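Acyl-CoA thioesterase II (Mycobacterium avium subsp. paratuberculosis, PDB 4R9Z) is a double hot-dog thioesterase that probably hydrolyses fatty acyl-CoA to free fatty acid and coenzyme A. Local coordinates at residues B[62-67]-B[104-109]; B[236-241]-B[254-259]. All coordinates share one frame; numbering follows the deposited sequence.

Contact 1. Residues B[62-67]-B[104-109]; sequences VHTYFL and MEAMSS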
ATOM      1  N   VAL B  62       6.501   3.431   0.883  1.00 20.33           N
ATOM      2  CA  VAL B  62       6.290   3.335   2.320  1.00 22.53           C
ATOM      3  C   VAL B  62       4.833   2.969   2.618  1.00 23.63           C
ATOM      4  O   VAL B  62       3.902   3.492   2.005  1.00 28.99           O
ATOM      5  CB  VAL B  62       6.668   4.665   3.047  1.00 25.37           C
ATOM      6  CG1 VAL B  62       5.920   5.847   2.452  1.00 19.29           C
ATOM      7  CG2 VAL B  62       6.404   4.567   4.545  1.00 21.12           C
ATOM      8  N   HIS B  63       4.643   2.055   3.560  1.00 21.92           N
ATOM      9  CA  HIS B  63       3.313   1.614   3.944  1.00 18.87           C
ATOM     10  C   HIS B  63       3.140   1.807   5.436  1.00 23.92           C
ATOM     11  O   HIS B  63       3.920   1.282   6.223  1.00 31.07           O
ATOM     12  CB  HIS B  63       3.106   0.154   3.552  1.00 19.42           C
ATOM     13  CG  HIS B  63       3.317  -0.106   2.093  1.00 23.13           C
ATOM     14  ND1 HIS B  63       2.312   0.030   1.161  1.00 20.21           N
ATOM     15  CD2 HIS B  63       4.423  -0.470   1.403  1.00 27.52           C
ATOM     16  CE1 HIS B  63       2.787  -0.250  -0.040  1.00 23.59           C
ATOM     17  NE2 HIS B  63       4.065  -0.557   0.081  1.00 25.72           N
ATOM     18  N   THR B  64       2.120   2.566   5.823  1.00 20.48           N
ATOM     19  CA  THR B  64       1.942   2.927   7.219  1.00 18.70           C
ATOM     20  C   THR B  64       0.561   2.537   7.734  1.00 29.48           C
ATOM     21  O   THR B  64      -0.444   2.866   7.114  1.00 27.03           O
ATOM     22  CB  THR B  64       2.141   4.439   7.420  1.00 21.18           C
ATOM     23  OG1 THR B  64       3.360   4.860   6.790  1.00 29.67           O
ATOM     24  CG2 THR B  64       2.186   4.779   8.891  1.00 25.11           C
ATOM     25  N   TYR B  65       0.514   1.840   8.867  1.00 24.99           N
ATOM     26  CA  TYR B  65      -0.747   1.561   9.549  1.00 24.52           C
ATOM     27  C   TYR B  65      -0.901   2.471  10.750  1.00 27.60           C
ATOM     28  O   TYR B  65      -0.009   2.550  11.578  1.00 29.81           O
ATOM     29  CB  TYR B  65      -0.827   0.099  10.016  1.00 21.32           C
ATOM     30  CG  TYR B  65      -1.507  -0.821   9.034  1.00 23.51           C
ATOM     31  CD1 TYR B  65      -2.850  -0.670   8.731  1.00 24.60           C
ATOM     32  CD2 TYR B  65      -0.804  -1.833   8.404  1.00 23.11           C
ATOM     33  CE1 TYR B  65      -3.470  -1.501   7.827  1.00 29.79           C
ATOM     34  CE2 TYR B  65      -1.419  -2.671   7.498  1.00 25.48           C
ATOM     35  CZ  TYR B  65      -2.751  -2.502   7.214  1.00 24.03           C
ATOM     36  OH  TYR B  65      -3.363  -3.336   6.313  1.00 21.37           O
ATOM     37  N   PHE B  66      -2.043   3.135  10.864  1.00 22.83           N
ATOM     38  CA  PHE B  66      -2.313   3.928  12.047  1.00 24.94           C
ATOM     39  C   PHE B  66      -3.198   3.103  12.950  1.00 26.13           C
ATOM     40  O   PHE B  66      -4.336   2.790  12.602  1.00 26.31           O
ATOM     41  CB  PHE B  66      -2.964   5.255  11.684  1.00 20.96           C
ATOM     42  CG  PHE B  66      -2.223   6.004  10.632  1.00 16.59           C
ATOM     43  CD1 PHE B  66      -0.991   6.575  10.914  1.00 23.62           C
ATOM     44  CD2 PHE B  66      -2.743   6.126   9.353  1.00 21.84           C
ATOM     45  CE1 PHE B  66      -0.288   7.260   9.941  1.00 20.78           C
ATOM     46  CE2 PHE B  66      -2.052   6.814   8.370  1.00 23.64           C
ATOM     47  CZ  PHE B  66      -0.820   7.385   8.665  1.00 24.72           C
ATOM     48  N   LEU B  67      -2.663   2.742  14.109  1.00 25.75           N
ATOM     49  CA  LEU B  67      -3.273   1.709  14.929  1.00 30.26           C
ATOM     50  C   LEU B  67      -4.010   2.281  16.118  1.00 32.07           C
ATOM     51  O   LEU B  67      -5.112   1.844  16.445  1.00 41.16           O
ATOM     52  CB  LEU B  67      -2.213   0.718  15.417  1.00 29.33           C
ATOM     53  CG  LEU B  67      -1.384   0.014  14.344  1.00 28.87           C
ATOM     54  CD1 LEU B  67      -0.341  -0.885  14.993  1.00 28.90           C
ATOM     55  CD2 LEU B  67      -2.293  -0.777  13.419  1.00 21.51           C
ATOM     56  N   MET B 104       1.541   3.545  15.592  1.00 35.62           N
ATOM     57  CA  MET B 104       1.592   3.169  14.192  1.00 31.24           C
ATOM     58  C   MET B 104       2.763   2.242  13.921  1.00 26.76           C
ATOM     59  O   MET B 104       3.733   2.207  14.680  1.00 28.85           O
ATOM     60  CB  MET B 104       1.679   4.410  13.289  1.00 32.20           C
ATOM     61  CG  MET B 104       2.887   5.303  13.508  1.00 40.74           C
ATOM     62  SD  MET B 104       3.764   5.762  11.989  1.00 33.76           S
ATOM     63  CE  MET B 104       4.690   4.269  11.696  1.00 27.98           C
ATOM     64  N   GLU B 105       2.641   1.459  12.857  1.00 28.17           N
ATOM     65  CA  GLU B 105       3.764   0.694  12.337  1.00 27.63           C
ATOM     66  C   GLU B 105       3.880   0.947  10.846  1.00 22.09           C
ATOM     67  O   GLU B 105       2.868   1.096  10.162  1.00 25.42           O
ATOM     68  CB  GLU B 105       3.604  -0.798  12.625  1.00 28.06           C
ATOM     69  CG  GLU B 105       4.819  -1.600  12.216  1.00 34.41           C
ATOM     70  CD  GLU B 105       5.071  -2.785  13.113  1.00 35.83           C
ATOM     71  OE1 GLU B 105       5.564  -2.577  14.242  1.00 33.59           O
ATOM     72  OE2 GLU B 105       4.782  -3.921  12.684  1.00 35.42           O
ATOM     73  N   ALA B 106       5.109   1.004  10.347  1.00 17.22           N
ATOM     74  CA  ALA B 106       5.341   1.300   8.937  1.00 19.76           C
ATOM     75  C   ALA B 106       6.440   0.450   8.337  1.00 30.90           C
ATOM     76  O   ALA B 106       7.383   0.054   9.024  1.00 31.64           O
ATOM     77  CB  ALA B 106       5.677   2.755   8.752  1.00 16.55           C
ATOM     78  N   MET B 107       6.308   0.154   7.050  1.00 23.73           N
ATOM     79  CA  MET B 107       7.411  -0.426   6.305  1.00 21.81           C
ATOM     80  C   MET B 107       7.799   0.518   5.186  1.00 19.56           C
ATOM     81  O   MET B 107       6.958   1.222   4.646  1.00 24.11           O
ATOM     82  CB  MET B 107       7.052  -1.803   5.760  1.00 25.52           C
ATOM     83  CG  MET B 107       6.727  -2.820   6.833  1.00 25.19           C
ATOM     84  SD  MET B 107       6.448  -4.452   6.134  1.00 31.99           S
ATOM     85  CE  MET B 107       4.992  -4.138   5.154  1.00 24.50           C
ATOM     86  N   SER B 108       9.083   0.558   4.866  1.00 22.40           N
ATOM     87  CA  SER B 108       9.574   1.451   3.829  1.00 25.31           C
ATOM     88  C   SER B 108      10.711   0.792   3.086  1.00 25.35           C
ATOM     89  O   SER B 108      11.399  -0.069   3.624  1.00 26.75           O
ATOM     90  CB  SER B 108      10.037   2.783   4.417  1.00 28.08           C
ATOM     91  OG  SER B 108      10.960   2.581   5.470  1.00 30.90           O
ATOM     92  N   SER B 109      10.901   1.201   1.840  1.00 25.52           N
ATOM     93  CA  SER B 109      11.924   0.606   1.006  1.00 23.31           C
ATOM     94  C   SER B 109      12.734   1.714   0.341  1.00 24.92           C
ATOM     95  O   SER B 109      12.223   2.809   0.090  1.00 25.74           O
ATOM     96  CB  SER B 109      11.297  -0.329  -0.027  1.00 25.58           C
ATOM     97  OG  SER B 109      12.292  -1.041  -0.741  1.00 28.32           O
TER

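Contact 2. Residues B[236-241]-B[254-259]; sequences LFYDRS and GTMFNR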
ATOM      1  N   LEU B 236       2.330  22.315  -6.594  1.00 54.76           N
ATOM      2  CA  LEU B 236       2.210  20.899  -6.922  1.00 52.88           C
ATOM      3  C   LEU B 236       0.751  20.516  -7.135  1.00 46.30           C
ATOM      4  O   LEU B 236      -0.129  20.958  -6.395  1.00 44.13           O
ATOM      5  CB  LEU B 236       2.803  20.027  -5.813  1.00 51.65           C
ATOM      6  CG  LEU B 236       4.309  20.048  -5.562  1.00 45.84           C
ATOM      7  CD1 LEU B 236       4.688  18.883  -4.671  1.00 45.80           C
ATOM      8  CD2 LEU B 236       5.066  19.994  -6.871  1.00 58.37           C
ATOM      9  N   PHE B 237       0.508  19.680  -8.139  1.00 41.21           N
ATOM     10  CA  PHE B 237      -0.834  19.187  -8.433  1.00 48.24           C
ATOM     11  C   PHE B 237      -1.101  17.890  -7.678  1.00 44.05           C
ATOM     12  O   PHE B 237      -0.395  16.901  -7.871  1.00 41.70           O
ATOM     13  CB  PHE B 237      -0.996  18.963  -9.936  1.00 53.67           C
ATOM     14  CG  PHE B 237      -2.411  18.689 -10.371  1.00 59.93           C
ATOM     15  CD1 PHE B 237      -2.915  17.398 -10.378  1.00 59.88           C
ATOM     16  CD2 PHE B 237      -3.230  19.719 -10.805  1.00 63.76           C
ATOM     17  CE1 PHE B 237      -4.215  17.144 -10.787  1.00 61.14           C
ATOM     18  CE2 PHE B 237      -4.527  19.466 -11.220  1.00 62.78           C
ATOM     19  CZ  PHE B 237      -5.020  18.181 -11.208  1.00 54.82           C
ATOM     20  N   TYR B 238      -2.123  17.887  -6.830  1.00 45.97           N
ATOM     21  CA  TYR B 238      -2.483  16.675  -6.103  1.00 37.69           C
ATOM     22  C   TYR B 238      -3.883  16.220  -6.472  1.00 35.46           C
ATOM     23  O   TYR B 238      -4.873  16.694  -5.915  1.00 37.88           O
ATOM     24  CB  TYR B 238      -2.385  16.897  -4.593  1.00 33.97           C
ATOM     25  CG  TYR B 238      -2.409  15.623  -3.779  1.00 32.37           C
ATOM     26  CD1 TYR B 238      -1.973  14.422  -4.322  1.00 35.97           C
ATOM     27  CD2 TYR B 238      -2.837  15.626  -2.454  1.00 38.00           C
ATOM     28  CE1 TYR B 238      -1.983  13.254  -3.578  1.00 33.37           C
ATOM     29  CE2 TYR B 238      -2.848  14.463  -1.699  1.00 29.46           C
ATOM     30  CZ  TYR B 238      -2.418  13.282  -2.268  1.00 36.67           C
ATOM     31  OH  TYR B 238      -2.425  12.122  -1.527  1.00 42.50           O
ATOM     32  N   ASP B 239      -3.950  15.277  -7.403  1.00 35.43           N
ATOM     33  CA  ASP B 239      -5.213  14.687  -7.816  1.00 39.16           C
ATOM     34  C   ASP B 239      -5.714  13.751  -6.723  1.00 38.31           C
ATOM     35  O   ASP B 239      -4.985  12.874  -6.276  1.00 36.77           O
ATOM     36  CB  ASP B 239      -5.029  13.938  -9.136  1.00 39.48           C
ATOM     37  CG  ASP B 239      -6.301  13.862  -9.946  1.00 42.39           C
ATOM     38  OD1 ASP B 239      -7.308  14.469  -9.525  1.00 45.90           O
ATOM     39  OD2 ASP B 239      -6.285  13.209 -11.012  1.00 35.42           O
ATOM     40  N   ARG B 240      -6.958  13.948  -6.296  1.00 46.08           N
ATOM     41  CA  ARG B 240      -7.530  13.183  -5.188  1.00 37.16           C
ATOM     42  C   ARG B 240      -8.893  12.619  -5.556  1.00 42.77           C
ATOM     43  O   ARG B 240      -9.691  13.286  -6.214  1.00 42.53           O
ATOM     44  CB  ARG B 240      -7.680  14.059  -3.940  1.00 33.87           C
ATOM     45  CG  ARG B 240      -6.428  14.803  -3.510  1.00 36.65           C
ATOM     46  CD  ARG B 240      -6.708  15.704  -2.301  1.00 32.42           C
ATOM     47  NE  ARG B 240      -7.658  16.769  -2.608  1.00 37.49           N
ATOM     48  CZ  ARG B 240      -8.138  17.633  -1.716  1.00 47.95           C
ATOM     49  NH1 ARG B 240      -7.756  17.571  -0.447  1.00 43.46           N
ATOM     50  NH2 ARG B 240      -9.000  18.568  -2.094  1.00 45.39           N
ATOM     51  N   SER B 241      -9.173  11.405  -5.098  1.00 39.43           N
ATOM     52  CA  SER B 241     -10.474  10.793  -5.323  1.00 28.80           C
ATOM     53  C   SER B 241     -10.792   9.736  -4.262  1.00 29.57           C
ATOM     54  O   SER B 241      -9.922   9.345  -3.489  1.00 32.64           O
ATOM     55  CB  SER B 241     -10.528  10.199  -6.727  1.00 24.34           C
ATOM     56  OG  SER B 241      -9.544   9.197  -6.887  1.00 33.96           O
ATOM     57  N   GLY B 254      -4.585   8.991  -4.746  1.00 29.85           N
ATOM     58  CA  GLY B 254      -3.921  10.238  -5.060  1.00 29.31           C
ATOM     59  C   GLY B 254      -2.728  10.122  -5.986  1.00 34.72           C
ATOM     60  O   GLY B 254      -1.970   9.157  -5.943  1.00 28.53           O
ATOM     61  N   THR B 255      -2.575  11.125  -6.840  1.00 36.13           N
ATOM     62  CA  THR B 255      -1.414  11.230  -7.706  1.00 31.32           C
ATOM     63  C   THR B 255      -0.912  12.658  -7.631  1.00 40.74           C
ATOM     64  O   THR B 255      -1.674  13.603  -7.825  1.00 39.99           O
ATOM     65  CB  THR B 255      -1.733  10.860  -9.159  1.00 30.97           C
ATOM     66  OG1 THR B 255      -3.138  11.007  -9.391  1.00 52.86           O
ATOM     67  CG2 THR B 255      -1.338   9.427  -9.444  1.00 29.78           C
ATOM     68  N   MET B 256       0.369  12.815  -7.336  1.00 40.46           N
ATOM     69  CA  MET B 256       0.941  14.139  -7.179  1.00 40.59           C
ATOM     70  C   MET B 256       1.897  14.449  -8.320  1.00 38.99           C
ATOM     71  O   MET B 256       2.679  13.592  -8.731  1.00 38.08           O
ATOM     72  CB  MET B 256       1.660  14.244  -5.841  1.00 42.48           C
ATOM     73  CG  MET B 256       2.040  15.647  -5.453  1.00 37.03           C
ATOM     74  SD  MET B 256       2.728  15.660  -3.797  1.00 55.02           S
ATOM     75  CE  MET B 256       1.352  14.999  -2.864  1.00 41.43           C
ATOM     76  N   PHE B 257       1.836  15.679  -8.822  1.00 41.72           N
ATOM     77  CA  PHE B 257       2.691  16.108  -9.928  1.00 43.06           C
ATOM     78  C   PHE B 257       3.456  17.387  -9.598  1.00 46.22           C
ATOM     79  O   PHE B 257       2.970  18.236  -8.845  1.00 46.88           O
ATOM     80  CB  PHE B 257       1.873  16.356 -11.198  1.00 45.27           C
ATOM     81  CG  PHE B 257       1.117  15.162 -11.701  1.00 35.59           C
ATOM     82  CD1 PHE B 257      -0.140  14.855 -11.200  1.00 37.08           C
ATOM     83  CD2 PHE B 257       1.643  14.370 -12.709  1.00 35.45           C
ATOM     84  CE1 PHE B 257      -0.848  13.765 -11.682  1.00 35.04           C
ATOM     85  CE2 PHE B 257       0.940  13.278 -13.195  1.00 38.03           C
ATOM     86  CZ  PHE B 257      -0.307  12.976 -12.680  1.00 29.61           C
ATOM     87  N   ASN B 258       4.650  17.524 -10.168  1.00 48.71           N
ATOM     88  CA  ASN B 258       5.308  18.828 -10.224  1.00 53.22           C
ATOM     89  C   ASN B 258       4.577  19.706 -11.227  1.00 56.68           C
ATOM     90  O   ASN B 258       3.932  19.190 -12.140  1.00 54.62           O
ATOM     91  CB  ASN B 258       6.783  18.699 -10.615  1.00 50.16           C
ATOM     92  CG  ASN B 258       7.643  18.141  -9.501  1.00 41.86           C
ATOM     93  OD1 ASN B 258       7.411  18.411  -8.323  1.00 45.82           O
ATOM     94  ND2 ASN B 258       8.650  17.360  -9.871  1.00 43.02           N
ATOM     95  N   ARG B 259       4.672  21.024 -11.064  1.00 58.30           N
ATOM     96  CA  ARG B 259       4.042  21.953 -12.002  1.00 50.55           C
ATOM     97  C   ARG B 259       4.485  21.676 -13.433  1.00 44.29           C
ATOM     98  O   ARG B 259       3.749  21.938 -14.379  1.00 52.65           O
ATOM     99  CB  ARG B 259       4.351  23.403 -11.626  1.00 65.45           C
ATOM    100  CG  ARG B 259       3.609  24.432 -12.473  1.00 69.21           C
ATOM    101  CD  ARG B 259       3.625  25.814 -11.834  1.00 79.30           C
ATOM    102  NE  ARG B 259       2.679  26.730 -12.470  1.00 77.22           N
ATOM    103  CZ  ARG B 259       2.312  27.900 -11.956  1.00 78.37           C
ATOM    104  NH1 ARG B 259       2.805  28.297 -10.789  1.00 72.10           N
ATOM    105  NH2 ARG B 259       1.451  28.674 -12.602  1.00 78.45           N
TER
HETATM  106  O   HOH W   1      -4.179  12.102 -11.737  1.00 33.61           O

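Contact 1. Residues B[62-67]-B[104-109]
Strand 62-66 runs antiparallel to 104-109, their axes 4.5 Å apart at 177°. His63 faces Met107 in one hydrogen-bonded pair: His63 N reaches Met107 O at 2.7 Å and Met107 N returns to His63 O. Tyr65 and Glu105 form the next, nearly straight from Tyr65 N to Glu105 O (2.8 Å) but more bent from Glu105 N to Tyr65 O (3.1 Å). Val62, Thr64 and Phe66 share the opposite face with Ser108, Ala106 and Met104. There the thioether of Met104 leans forward along its own strand, toward Ala106: CG lies between backbone N and carbonyl carbon (chi1 60°), and bends at chi2 and chi3 bring SD to 3.6 Å from Thr64 CG2. Thr64 turns its other branch to Ala106, OG1 lying 3.7 Å from Ala106 CB. Phe66 lies beside Met104, CD1 nearest Met104 CB. On the His63 face the polar ends look elsewhere: Glu105 OE1 hydrogen-bonds Thr95 OG1, His63 ND1 Ser223 OG, and Tyr65 OH Ser61 OG of the second subunit, whose own His63 meets this His63 ring. Backbone hydrogen bonds of Val62, Thr64 and Phe66 add strand 218-226 beyond 58-66, and the hot-dog helix 39-52 packs on Thr64, Phe66, Met104 and Ser108.

Contact 2. Residues B[236-241]-B[254-259]
Tyr238 and Met256 both carry CG anti to the backbone N (chi1 -166° and -168°), and a bend at chi3 of Met256 (-60°) then folds its methyl over the tyrosine ring. Met256 CE sits 3.8 Å from the centroid of the Tyr238 ring, close to the ring normal, a Met-aromatic contact made through the methyl as CH-pi, with SD farther off and oblique. Arg240 CG lies on the opposite face of the ring, so the aromatic plane is held between two aliphatic groups, while Thr255 O approaches its edge, 3.6 Å from Tyr238 CD1. Leu236 extends the apolar row, its CD1 3.9 Å from Met256 SD, and packs on Trp178. Strands 236-246 and 249-258 form a beta hairpin in the second hot-dog domain; Tyr238 and Met256 meet its helix 188-201, where Tyr238 OH hydrogen-bonds Ser199 O and Met256 packs on Val195 and Met198. Phe237 with Phe257 and Asp239 with Thr255 are the hydrogen-bonded pairs; Phe257 N donates to Phe237 O at 2.7 Å. On their face the two phenylalanines lie side by side, CD1 of Phe237 to CD1 of Phe257 3.9 Å, with Trp177 edge-to-face on Phe237. A water donates to Asp239 OD2 and also hydrogen-bonds Thr255 OG1 (2.8 Å), bridging the strands; Asp239 OD1 forms a salt bridge with Arg173.

Contact 1 and contact 2 lie in the two hot-dog domains of one chain, on opposite sides of its centre. Their own centres are 22 Å apart and their nearest atoms about 11 Å, so they do not touch. Between them run strands 218-226 and 263-272: the first pairs with 58-66 of contact 1, the second with 249-258 of contact 2, and the two pair with each other, carrying the antiparallel order from one half to the other. Each contact turns one face to a helix, 39-52 or 188-201. Their other faces differ, since contact 1 meets the second subunit whereas no other chain of the assembly touches 236-241 or 254-259.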